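Local atomic coordinates of glucose-6-phosphate dehydrogenase (Trypanosoma cruzi, PDB entry 5AQ1), a protein that catalyses the oxidation of glucose 6-phosphate with reduction of NADP+, the step that opens the pentose phosphate pathway. Residues V223-N228 with L281-P286; A52-Y57 with T92-R97; F344-L349 with E499-S504. All coordinates share one frame; numbering follows the deposited sequence.

Contact 1: residues V223-N228 with L281-P286; sequences VTRFAN and LTMEKP
R225 reaches from the last turn of helix 221-226 to the carbonyl of M283, the residue at which the chain leaves helix 264-282. Its CB rests over one face of the F226 ring, within the same helix. R225 CD passes L281 O at 3.9 Å and R225 NE passes it at 3.7 Å, without a hydrogen bond. A bend at chi3 (58°) sets the guanidinium between L281 O and the F226 ring: F226 CZ covers the centre of one face, whereas L281 O lies over the other, offset toward the rim, its approach to NH1 too poorly angled for a bond. L281 O accepts instead from W235 NE1, and the W235 ring makes a cation-pi contact with R225. At the tip, R225 NH1 and R225 NH2 grip M283 O end-on at 2.9 and 3.0 Å, both bonds bent (about 140°), NH1 on a lone pair in the carbonyl plane and NH2 nearly in line with C=O. NH1 also bonds L280 O.

F226 carries the apolar half. K285 CA stands 3.9 Å from the F226 ring centroid and P286 CD 4.3 Å, both CH-pi contacts over the face turned from R225 CB. K285 NZ forms salt bridges with E383 of the second subunit and D354 of the third, so the contact lies at subunit interfaces. It joins helix 221-226 to the exit of helix 264-282, with helix 291-302 against M283.

Contact 2: residues A52-Y57 with T92-R97; sequences ALFQLY and TRLDER
F54 turns its ring edge to T92, whose O lies near the ring plane 4.0 Å from F54 CE2; F91 stacks on the F54 ring and F104 meets it at about 60°. The Q55 amide and the R97 guanidinium meet nearly coplanar, their planes 22° apart. Q55 OE1 lies at the edge of that guanidinium, and one face of the R97 group has R93 CZ above its centre, 3.8 Å from the plane. The setting is the Rossmann-type coenzyme domain: helix 43-58 is the crossover helix between the parallel strands 33-38 and 67-72. Residues 92-97 belong to the loop between helices 79-87 and 101-105.

The two ends of the Q55 amide do different work. A bend at chi2 brings the group off the helix surface toward the loop. There Q55 OE1 is paired with R97 NH2, though the modelled 2.5 Å is too short to be taken literally at this resolution. Q55 NE2 donates to T92 O at 2.8 Å, a weak bond with an N-H...O angle of only 127°. R97 NE has a further, weak bond to N59 just beyond the helix. The disulfide between C58 and C99 ties the same helix and loop covalently, a short way along the chain from both segments. On the solvent-exposed side chain of L94, CD2 touches F54 CZ at 4.1 Å.

Contact 3: residues F344-L349 with E499-S504; sequences FAVLRL and EFIRIS
V346 and R348 on one side, F500, I501 and S504 on the other, form a helix-on-sheet contact: helix 495-504, near the C terminus, packs on a face of the mixed beta-sheet of the C-terminal domain, over strand 344-349. The short axes run almost parallel, 13° apart, with a closest approach of 9.4 Å. Alternation along the strand supports this, since V346 and R348 point toward the helix and L347 between them points away.

The apolar part is an edge contact. F500 has CG anti to its backbone N, which carries the ring down to the strand, and V346 CG1 meets its edge in the ring plane, 3.7 Å from F500 CD2. I501 CG1 flanks the same methyl, V346 CG1, at 3.9 Å. Beyond the ring, R348 leaves the strand with its CB 3.7 Å from F500 CZ and then bends at chi3. The R348 and F500 side chains cross obliquely, yet their planar groups are only 24° from parallel, with R348 NH1 3.5 Å from F500 CE1.

The R348 guanidinium is shared between sheet and helix. NH2 forms a salt bridge with E312, near the adjacent strand 313-319, whereas R348 NH1 donates to S504 OG at 2.7 Å, fairly straight at 153°, with the oxygen in the guanidinium plane. S504 OG accepts this bond and in turn donates a hydrogen bond to F500 O; that carbonyl also accepts from S504 N, and the two donors approach it from opposite faces of its plane.

How the contacts relate
From the N terminus, contact 2 comes first and closes a loop of 34 residues within the coenzyme domain, fastening its first crossover helix to a later loop. Contact 1 follows and closes 52 residues that include strand 240-248; contact 3 closes 149, bringing the C-terminal helix back to the sheet. The three lie in series, and none nests in or crosses another. Contacts 2 and 3 are furthest apart, their centres 41 Å from each other. Contacts 1 and 3 share the C-terminal domain, about 9 Å apart at their nearest atoms: helix 264-282, whose end enters contact 1, also packs its L278 on L349 of the contact 3 strand.

Contact 1: residues V223-N228 with L281-P286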
loop_
_atom_site.group_PDB
_atom_site.type_symbol
_atom_site.label_atom_id
_atom_site.label_comp_id
_atom_site.label_asym_id
_atom_site.label_seq_id
_atom_site.Cartn_x
_atom_site.Cartn_y
_atom_site.Cartn_z
ATOM N N VAL B 223 -19.500 -3.328 9.108
ATOM C CA VAL B 223 -18.735 -4.381 9.782
ATOM C C VAL B 223 -17.766 -5.044 8.800
ATOM O O VAL B 223 -16.609 -5.307 9.129
ATOM C CB VAL B 223 -19.652 -5.472 10.383
ATOM C CG1 VAL B 223 -18.828 -6.540 11.095
ATOM C CG2 VAL B 223 -20.659 -4.858 11.346
ATOM N N THR B 224 -18.258 -5.323 7.600
ATOM C CA THR B 224 -17.454 -5.940 6.555
ATOM C C THR B 224 -16.212 -5.108 6.245
ATOM O O THR B 224 -15.113 -5.651 6.093
ATOM C CB THR B 224 -18.289 -6.114 5.272
ATOM O OG1 THR B 224 -19.432 -6.928 5.559
ATOM C CG2 THR B 224 -17.474 -6.763 4.174
ATOM N N ARG B 225 -16.394 -3.791 6.163
ATOM C CA ARG B 225 -15.327 -2.881 5.759
ATOM C C ARG B 225 -14.291 -2.626 6.853
ATOM O O ARG B 225 -13.087 -2.632 6.581
ATOM C CB ARG B 225 -15.912 -1.542 5.316
ATOM C CG ARG B 225 -16.574 -1.569 3.949
ATOM C CD ARG B 225 -16.847 -0.153 3.466
ATOM N NE ARG B 225 -15.611 0.623 3.408
ATOM C CZ ARG B 225 -15.533 1.952 3.422
ATOM N NH1 ARG B 225 -16.625 2.703 3.484
ATOM N NH2 ARG B 225 -14.338 2.537 3.373
ATOM N N PHE B 226 -14.757 -2.399 8.081
ATOM C CA PHE B 226 -13.895 -1.860 9.133
ATOM C C PHE B 226 -13.568 -2.818 10.281
ATOM O O PHE B 226 -12.831 -2.446 11.190
ATOM C CB PHE B 226 -14.505 -0.573 9.688
ATOM C CG PHE B 226 -14.750 0.487 8.645
ATOM C CD1 PHE B 226 -13.692 1.042 7.937
ATOM C CD2 PHE B 226 -16.034 0.941 8.381
ATOM C CE1 PHE B 226 -13.911 2.022 6.981
ATOM C CE2 PHE B 226 -16.261 1.922 7.429
ATOM C CZ PHE B 226 -15.197 2.465 6.728
ATOM N N ALA B 227 -14.100 -4.039 10.251
ATOM C CA ALA B 227 -13.749 -5.059 11.251
ATOM C C ALA B 227 -12.733 -6.062 10.713
ATOM O O ALA B 227 -12.235 -6.907 11.457
ATOM C CB ALA B 227 -14.999 -5.790 11.724
ATOM N N ASN B 228 -12.417 -5.949 9.426
ATOM C CA ASN B 228 -11.644 -6.953 8.713
ATOM C C ASN B 228 -10.455 -6.325 8.002
ATOM O O ASN B 228 -10.633 -5.471 7.134
ATOM C CB ASN B 228 -12.547 -7.631 7.684
ATOM C CG ASN B 228 -13.724 -8.327 8.322
ATOM O OD1 ASN B 228 -13.553 -9.162 9.208
ATOM N ND2 ASN B 228 -14.926 -7.987 7.881
ATOM N N LEU B 281 -20.446 2.519 1.621
ATOM C CA LEU B 281 -19.348 1.898 0.880
ATOM C C LEU B 281 -18.125 2.807 0.705
ATOM O O LEU B 281 -17.033 2.308 0.454
ATOM C CB LEU B 281 -19.826 1.457 -0.506
ATOM C CG LEU B 281 -20.868 0.341 -0.560
ATOM C CD1 LEU B 281 -21.485 0.269 -1.947
ATOM C CD2 LEU B 281 -20.265 -0.999 -0.166
ATOM N N THR B 282 -18.314 4.122 0.816
ATOM C CA THR B 282 -17.263 5.090 0.490
ATOM C C THR B 282 -16.718 5.899 1.674
ATOM O O THR B 282 -15.612 6.434 1.590
ATOM C CB THR B 282 -17.751 6.089 -0.578
ATOM O OG1 THR B 282 -18.937 6.744 -0.115
ATOM C CG2 THR B 282 -18.042 5.369 -1.888
ATOM N N MET B 283 -17.491 6.013 2.753
ATOM C CA MET B 283 -17.079 6.789 3.923
ATOM C C MET B 283 -15.731 6.334 4.468
ATOM O O MET B 283 -15.317 5.195 4.256
ATOM C CB MET B 283 -18.132 6.693 5.041
ATOM C CG MET B 283 -18.337 5.290 5.604
ATOM S SD MET B 283 -19.643 5.171 6.848
ATOM C CE MET B 283 -18.678 5.186 8.350
ATOM N N GLU B 284 -15.053 7.237 5.171
ATOM C CA GLU B 284 -13.847 6.879 5.906
ATOM C C GLU B 284 -14.213 6.098 7.165
ATOM O O GLU B 284 -15.374 6.068 7.579
ATOM C CB GLU B 284 -13.051 8.130 6.289
ATOM C CG GLU B 284 -12.459 8.878 5.104
ATOM C CD GLU B 284 -11.396 8.077 4.381
ATOM O OE1 GLU B 284 -10.569 7.431 5.065
ATOM O OE2 GLU B 284 -11.392 8.085 3.131
ATOM N N LYS B 285 -13.214 5.458 7.762
ATOM C CA LYS B 285 -13.399 4.781 9.033
ATOM C C LYS B 285 -13.819 5.816 10.080
ATOM O O LYS B 285 -13.148 6.837 10.245
ATOM C CB LYS B 285 -12.110 4.091 9.462
ATOM C CG LYS B 285 -12.242 3.306 10.755
ATOM C CD LYS B 285 -10.902 2.758 11.216
ATOM C CE LYS B 285 -10.421 1.626 10.329
ATOM N NZ LYS B 285 -9.237 0.959 10.927
ATOM N N PRO B 286 -14.942 5.569 10.776
ATOM C CA PRO B 286 -15.417 6.536 11.760
ATOM C C PRO B 286 -14.593 6.532 13.037
ATOM O O PRO B 286 -13.909 5.555 13.339
ATOM C CB PRO B 286 -16.856 6.088 12.032
ATOM C CG PRO B 286 -16.859 4.630 11.744
ATOM C CD PRO B 286 -15.861 4.423 10.639
#

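Contact 2: residues A52-Y57 with T92-R97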
loop_
_atom_site.group_PDB
_atom_site.type_symbol
_atom_site.label_atom_id
_atom_site.label_comp_id
_atom_site.label_asym_id
_atom_site.label_seq_id
_atom_site.Cartn_x
_atom_site.Cartn_y
_atom_site.Cartn_z
ATOM N N ALA B 52 -44.307 -5.382 11.617
ATOM C CA ALA B 52 -43.005 -5.226 12.273
ATOM C C ALA B 52 -43.166 -5.177 13.792
ATOM O O ALA B 52 -42.424 -5.832 14.525
ATOM C CB ALA B 52 -42.300 -3.973 11.770
ATOM N N LEU B 53 -44.143 -4.399 14.251
ATOM C CA LEU B 53 -44.453 -4.305 15.676
ATOM C C LEU B 53 -44.851 -5.662 16.255
ATOM O O LEU B 53 -44.488 -5.982 17.386
ATOM C CB LEU B 53 -45.566 -3.275 15.918
ATOM C CG LEU B 53 -45.211 -1.802 15.668
ATOM C CD1 LEU B 53 -46.464 -0.942 15.599
ATOM C CD2 LEU B 53 -44.266 -1.279 16.738
ATOM N N PHE B 54 -45.598 -6.451 15.483
ATOM C CA PHE B 54 -45.971 -7.808 15.899
ATOM C C PHE B 54 -44.731 -8.664 16.141
ATOM O O PHE B 54 -44.626 -9.335 17.170
ATOM C CB PHE B 54 -46.875 -8.472 14.855
ATOM C CG PHE B 54 -47.164 -9.924 15.130
ATOM C CD1 PHE B 54 -47.849 -10.307 16.274
ATOM C CD2 PHE B 54 -46.759 -10.909 14.240
ATOM C CE1 PHE B 54 -48.123 -11.641 16.530
ATOM C CE2 PHE B 54 -47.030 -12.248 14.489
ATOM C CZ PHE B 54 -47.712 -12.614 15.636
ATOM N N GLN B 55 -43.793 -8.629 15.197
ATOM C CA GLN B 55 -42.549 -9.387 15.324
ATOM C C GLN B 55 -41.731 -8.936 16.531
ATOM O O GLN B 55 -41.156 -9.765 17.237
ATOM C CB GLN B 55 -41.701 -9.270 14.053
ATOM C CG GLN B 55 -42.308 -9.923 12.816
ATOM C CD GLN B 55 -42.600 -11.396 13.014
ATOM O OE1 GLN B 55 -41.863 -12.096 13.705
ATOM N NE2 GLN B 55 -43.686 -11.874 12.416
ATOM N N LEU B 56 -41.679 -7.626 16.765
ATOM C CA LEU B 56 -40.968 -7.086 17.922
ATOM C C LEU B 56 -41.610 -7.537 19.229
ATOM O O LEU B 56 -40.906 -7.830 20.194
ATOM C CB LEU B 56 -40.905 -5.556 17.868
ATOM C CG LEU B 56 -40.004 -4.930 16.802
ATOM C CD1 LEU B 56 -40.087 -3.414 16.894
ATOM C CD2 LEU B 56 -38.563 -5.398 16.937
ATOM N N TYR B 57 -42.940 -7.589 19.261
ATOM C CA TYR B 57 -43.656 -8.090 20.430
ATOM C C TYR B 57 -43.280 -9.544 20.696
ATOM O O TYR B 57 -42.926 -9.899 21.816
ATOM C CB TYR B 57 -45.169 -7.965 20.232
ATOM C CG TYR B 57 -45.987 -8.324 21.456
ATOM C CD1 TYR B 57 -46.100 -7.437 22.524
ATOM C CD2 TYR B 57 -46.664 -9.545 21.541
ATOM C CE1 TYR B 57 -46.850 -7.753 23.646
ATOM C CE2 TYR B 57 -47.420 -9.871 22.659
ATOM C CZ TYR B 57 -47.509 -8.973 23.709
ATOM O OH TYR B 57 -48.255 -9.280 24.825
ATOM N N THR B 92 -46.643 -12.440 9.564
ATOM C CA THR B 92 -45.937 -13.609 9.052
ATOM C C THR B 92 -45.317 -14.391 10.203
ATOM O O THR B 92 -45.320 -13.931 11.350
ATOM C CB THR B 92 -44.833 -13.207 8.049
ATOM O OG1 THR B 92 -43.774 -12.522 8.731
ATOM C CG2 THR B 92 -45.404 -12.316 6.948
ATOM N N ARG B 93 -44.796 -15.575 9.882
ATOM C CA ARG B 93 -44.147 -16.458 10.852
ATOM C C ARG B 93 -45.078 -16.811 12.017
ATOM O O ARG B 93 -44.635 -16.997 13.155
ATOM C CB ARG B 93 -42.852 -15.809 11.362
ATOM C CG ARG B 93 -41.899 -15.304 10.268
ATOM C CD ARG B 93 -40.453 -15.699 10.510
ATOM N NE ARG B 93 -40.019 -15.610 11.896
ATOM C CZ ARG B 93 -39.717 -16.649 12.682
ATOM N NH1 ARG B 93 -39.830 -17.916 12.275
ATOM N NH2 ARG B 93 -39.308 -16.410 13.916
ATOM N N LEU B 94 -46.366 -16.921 11.704
ATOM C CA LEU B 94 -47.399 -17.214 12.691
ATOM C C LEU B 94 -47.225 -18.617 13.265
ATOM O O LEU B 94 -47.275 -18.813 14.481
ATOM C CB LEU B 94 -48.787 -17.078 12.052
ATOM C CG LEU B 94 -49.265 -15.647 11.786
ATOM C CD1 LEU B 94 -50.305 -15.604 10.676
ATOM C CD2 LEU B 94 -49.818 -15.035 13.062
ATOM N N ASP B 95 -47.013 -19.587 12.381
ATOM C CA ASP B 95 -46.852 -20.978 12.790
ATOM C C ASP B 95 -45.463 -21.269 13.358
ATOM O O ASP B 95 -45.325 -22.171 14.171
ATOM C CB ASP B 95 -47.151 -21.928 11.627
ATOM C CG ASP B 95 -48.592 -21.842 11.151
ATOM O OD1 ASP B 95 -49.429 -21.197 11.822
ATOM O OD2 ASP B 95 -48.889 -22.429 10.096
ATOM N N GLU B 96 -44.444 -20.502 12.963
ATOM C CA GLU B 96 -43.056 -20.874 13.266
ATOM C C GLU B 96 -42.744 -20.831 14.769
ATOM O O GLU B 96 -42.116 -21.747 15.309
ATOM C CB GLU B 96 -42.085 -19.983 12.485
ATOM C CG GLU B 96 -42.171 -20.164 10.957
ATOM C CD GLU B 96 -41.516 -21.440 10.470
ATOM O OE1 GLU B 96 -40.275 -21.514 10.547
ATOM O OE2 GLU B 96 -42.230 -22.359 10.003
ATOM N N ARG B 97 -43.185 -19.763 15.426
ATOM C CA ARG B 97 -43.128 -19.637 16.885
ATOM C C ARG B 97 -44.518 -19.831 17.475
ATOM O O ARG B 97 -45.507 -19.639 16.780
ATOM C CB ARG B 97 -42.608 -18.258 17.257
ATOM C CG ARG B 97 -41.118 -18.103 17.011
ATOM C CD ARG B 97 -40.555 -16.770 17.513
ATOM N NE ARG B 97 -40.543 -15.600 16.597
ATOM C CZ ARG B 97 -41.501 -15.175 15.760
ATOM N NH1 ARG B 97 -42.658 -15.789 15.604
ATOM N NH2 ARG B 97 -41.275 -14.082 15.031
#

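Contact 3: residues F344-L349 with E499-S504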
loop_
_atom_site.group_PDB
_atom_site.type_symbol
_atom_site.label_atom_id
_atom_site.label_comp_id
_atom_site.label_asym_id
_atom_site.label_seq_id
_atom_site.Cartn_x
_atom_site.Cartn_y
_atom_site.Cartn_z
ATOM N N PHE B 344 -36.235 3.933 -15.376
ATOM C CA PHE B 344 -34.915 3.301 -15.392
ATOM C C PHE B 344 -33.822 4.370 -15.495
ATOM O O PHE B 344 -33.988 5.367 -16.202
ATOM C CB PHE B 344 -34.823 2.342 -16.582
ATOM C CG PHE B 344 -33.472 1.702 -16.755
ATOM C CD1 PHE B 344 -32.462 2.354 -17.457
ATOM C CD2 PHE B 344 -33.212 0.439 -16.239
ATOM C CE1 PHE B 344 -31.220 1.764 -17.623
ATOM C CE2 PHE B 344 -31.968 -0.155 -16.405
ATOM C CZ PHE B 344 -30.970 0.507 -17.096
ATOM N N ALA B 345 -32.706 4.161 -14.801
ATOM C CA ALA B 345 -31.580 5.090 -14.876
ATOM C C ALA B 345 -30.257 4.432 -14.496
ATOM O O ALA B 345 -30.179 3.751 -13.475
ATOM C CB ALA B 345 -31.835 6.291 -13.983
ATOM N N VAL B 346 -29.233 4.628 -15.327
ATOM C CA VAL B 346 -27.855 4.303 -14.964
ATOM C C VAL B 346 -27.087 5.607 -14.845
ATOM O O VAL B 346 -27.115 6.424 -15.757
ATOM C CB VAL B 346 -27.127 3.456 -16.027
ATOM C CG1 VAL B 346 -25.763 3.021 -15.506
ATOM C CG2 VAL B 346 -27.946 2.243 -16.414
ATOM N N LEU B 347 -26.400 5.790 -13.722
ATOM C CA LEU B 347 -25.582 6.973 -13.476
ATOM C C LEU B 347 -24.129 6.558 -13.286
ATOM O O LEU B 347 -23.864 5.500 -12.718
ATOM C CB LEU B 347 -26.069 7.689 -12.212
ATOM C CG LEU B 347 -27.162 8.748 -12.347
ATOM C CD1 LEU B 347 -28.309 8.293 -13.228
ATOM C CD2 LEU B 347 -27.673 9.129 -10.969
ATOM N N ARG B 348 -23.199 7.381 -13.771
ATOM C CA ARG B 348 -21.795 7.261 -13.392
ATOM C C ARG B 348 -21.428 8.441 -12.501
ATOM O O ARG B 348 -21.492 9.596 -12.931
ATOM C CB ARG B 348 -20.869 7.220 -14.611
ATOM C CG ARG B 348 -19.388 7.172 -14.239
ATOM C CD ARG B 348 -18.479 6.839 -15.415
ATOM N NE ARG B 348 -18.324 7.959 -16.347
ATOM C CZ ARG B 348 -18.634 7.947 -17.647
ATOM N NH1 ARG B 348 -19.124 6.860 -18.241
ATOM N NH2 ARG B 348 -18.441 9.044 -18.370
ATOM N N LEU B 349 -21.048 8.144 -11.263
ATOM C CA LEU B 349 -20.630 9.168 -10.312
ATOM C C LEU B 349 -19.141 9.055 -10.019
ATOM O O LEU B 349 -18.546 7.983 -10.156
ATOM C CB LEU B 349 -21.419 9.040 -9.009
ATOM C CG LEU B 349 -22.945 9.034 -9.140
ATOM C CD1 LEU B 349 -23.587 8.864 -7.774
ATOM C CD2 LEU B 349 -23.456 10.298 -9.815
ATOM N N GLU B 499 -23.961 -0.590 -22.843
ATOM C CA GLU B 499 -22.794 0.007 -23.481
ATOM C C GLU B 499 -22.221 1.124 -22.610
ATOM O O GLU B 499 -21.006 1.249 -22.478
ATOM C CB GLU B 499 -23.148 0.528 -24.879
ATOM C CG GLU B 499 -21.985 1.134 -25.660
ATOM C CD GLU B 499 -20.767 0.224 -25.750
ATOM O OE1 GLU B 499 -20.926 -1.019 -25.750
ATOM O OE2 GLU B 499 -19.641 0.758 -25.828
ATOM N N PHE B 500 -23.100 1.920 -22.006
ATOM C CA PHE B 500 -22.676 2.962 -21.069
ATOM C C PHE B 500 -21.931 2.370 -19.871
ATOM O O PHE B 500 -20.919 2.919 -19.438
ATOM C CB PHE B 500 -23.875 3.783 -20.590
ATOM C CG PHE B 500 -23.524 4.826 -19.566
ATOM C CD1 PHE B 500 -22.854 5.982 -19.938
ATOM C CD2 PHE B 500 -23.859 4.650 -18.229
ATOM C CE1 PHE B 500 -22.524 6.946 -18.996
ATOM C CE2 PHE B 500 -23.535 5.609 -17.284
ATOM C CZ PHE B 500 -22.867 6.760 -17.668
ATOM N N ILE B 501 -22.439 1.259 -19.344
ATOM C CA ILE B 501 -21.796 0.572 -18.225
ATOM C C ILE B 501 -20.411 0.064 -18.626
ATOM O O ILE B 501 -19.451 0.210 -17.867
ATOM C CB ILE B 501 -22.665 -0.594 -17.694
ATOM C CG1 ILE B 501 -23.895 -0.037 -16.972
ATOM C CG2 ILE B 501 -21.874 -1.480 -16.736
ATOM C CD1 ILE B 501 -24.981 -1.057 -16.699
ATOM N N ARG B 502 -20.313 -0.517 -19.819
ATOM C CA ARG B 502 -19.057 -1.089 -20.294
ATOM C C ARG B 502 -17.965 -0.028 -20.429
ATOM O O ARG B 502 -16.863 -0.214 -19.917
ATOM C CB ARG B 502 -19.259 -1.810 -21.628
ATOM C CG ARG B 502 -18.084 -2.690 -22.038
ATOM C CD ARG B 502 -18.154 -3.089 -23.507
ATOM N NE ARG B 502 -18.101 -1.925 -24.390
ATOM C CZ ARG B 502 -17.004 -1.210 -24.651
ATOM N NH1 ARG B 502 -15.830 -1.523 -24.107
ATOM N NH2 ARG B 502 -17.082 -0.165 -25.468
ATOM N N ILE B 503 -18.271 1.085 -21.097
ATOM C CA ILE B 503 -17.273 2.143 -21.291
ATOM C C ILE B 503 -16.957 2.867 -19.984
ATOM O O ILE B 503 -15.895 3.470 -19.851
ATOM C CB ILE B 503 -17.671 3.188 -22.366
ATOM C CG1 ILE B 503 -18.813 4.097 -21.893
ATOM C CG2 ILE B 503 -18.018 2.515 -23.686
ATOM C CD1 ILE B 503 -18.536 5.568 -22.135
ATOM N N SER B 504 -17.888 2.816 -19.031
ATOM C CA SER B 504 -17.674 3.398 -17.708
ATOM C C SER B 504 -16.620 2.640 -16.894
ATOM O O SER B 504 -16.075 3.189 -15.936
ATOM C CB SER B 504 -18.985 3.459 -16.920
ATOM O OG SER B 504 -19.899 4.372 -17.500
#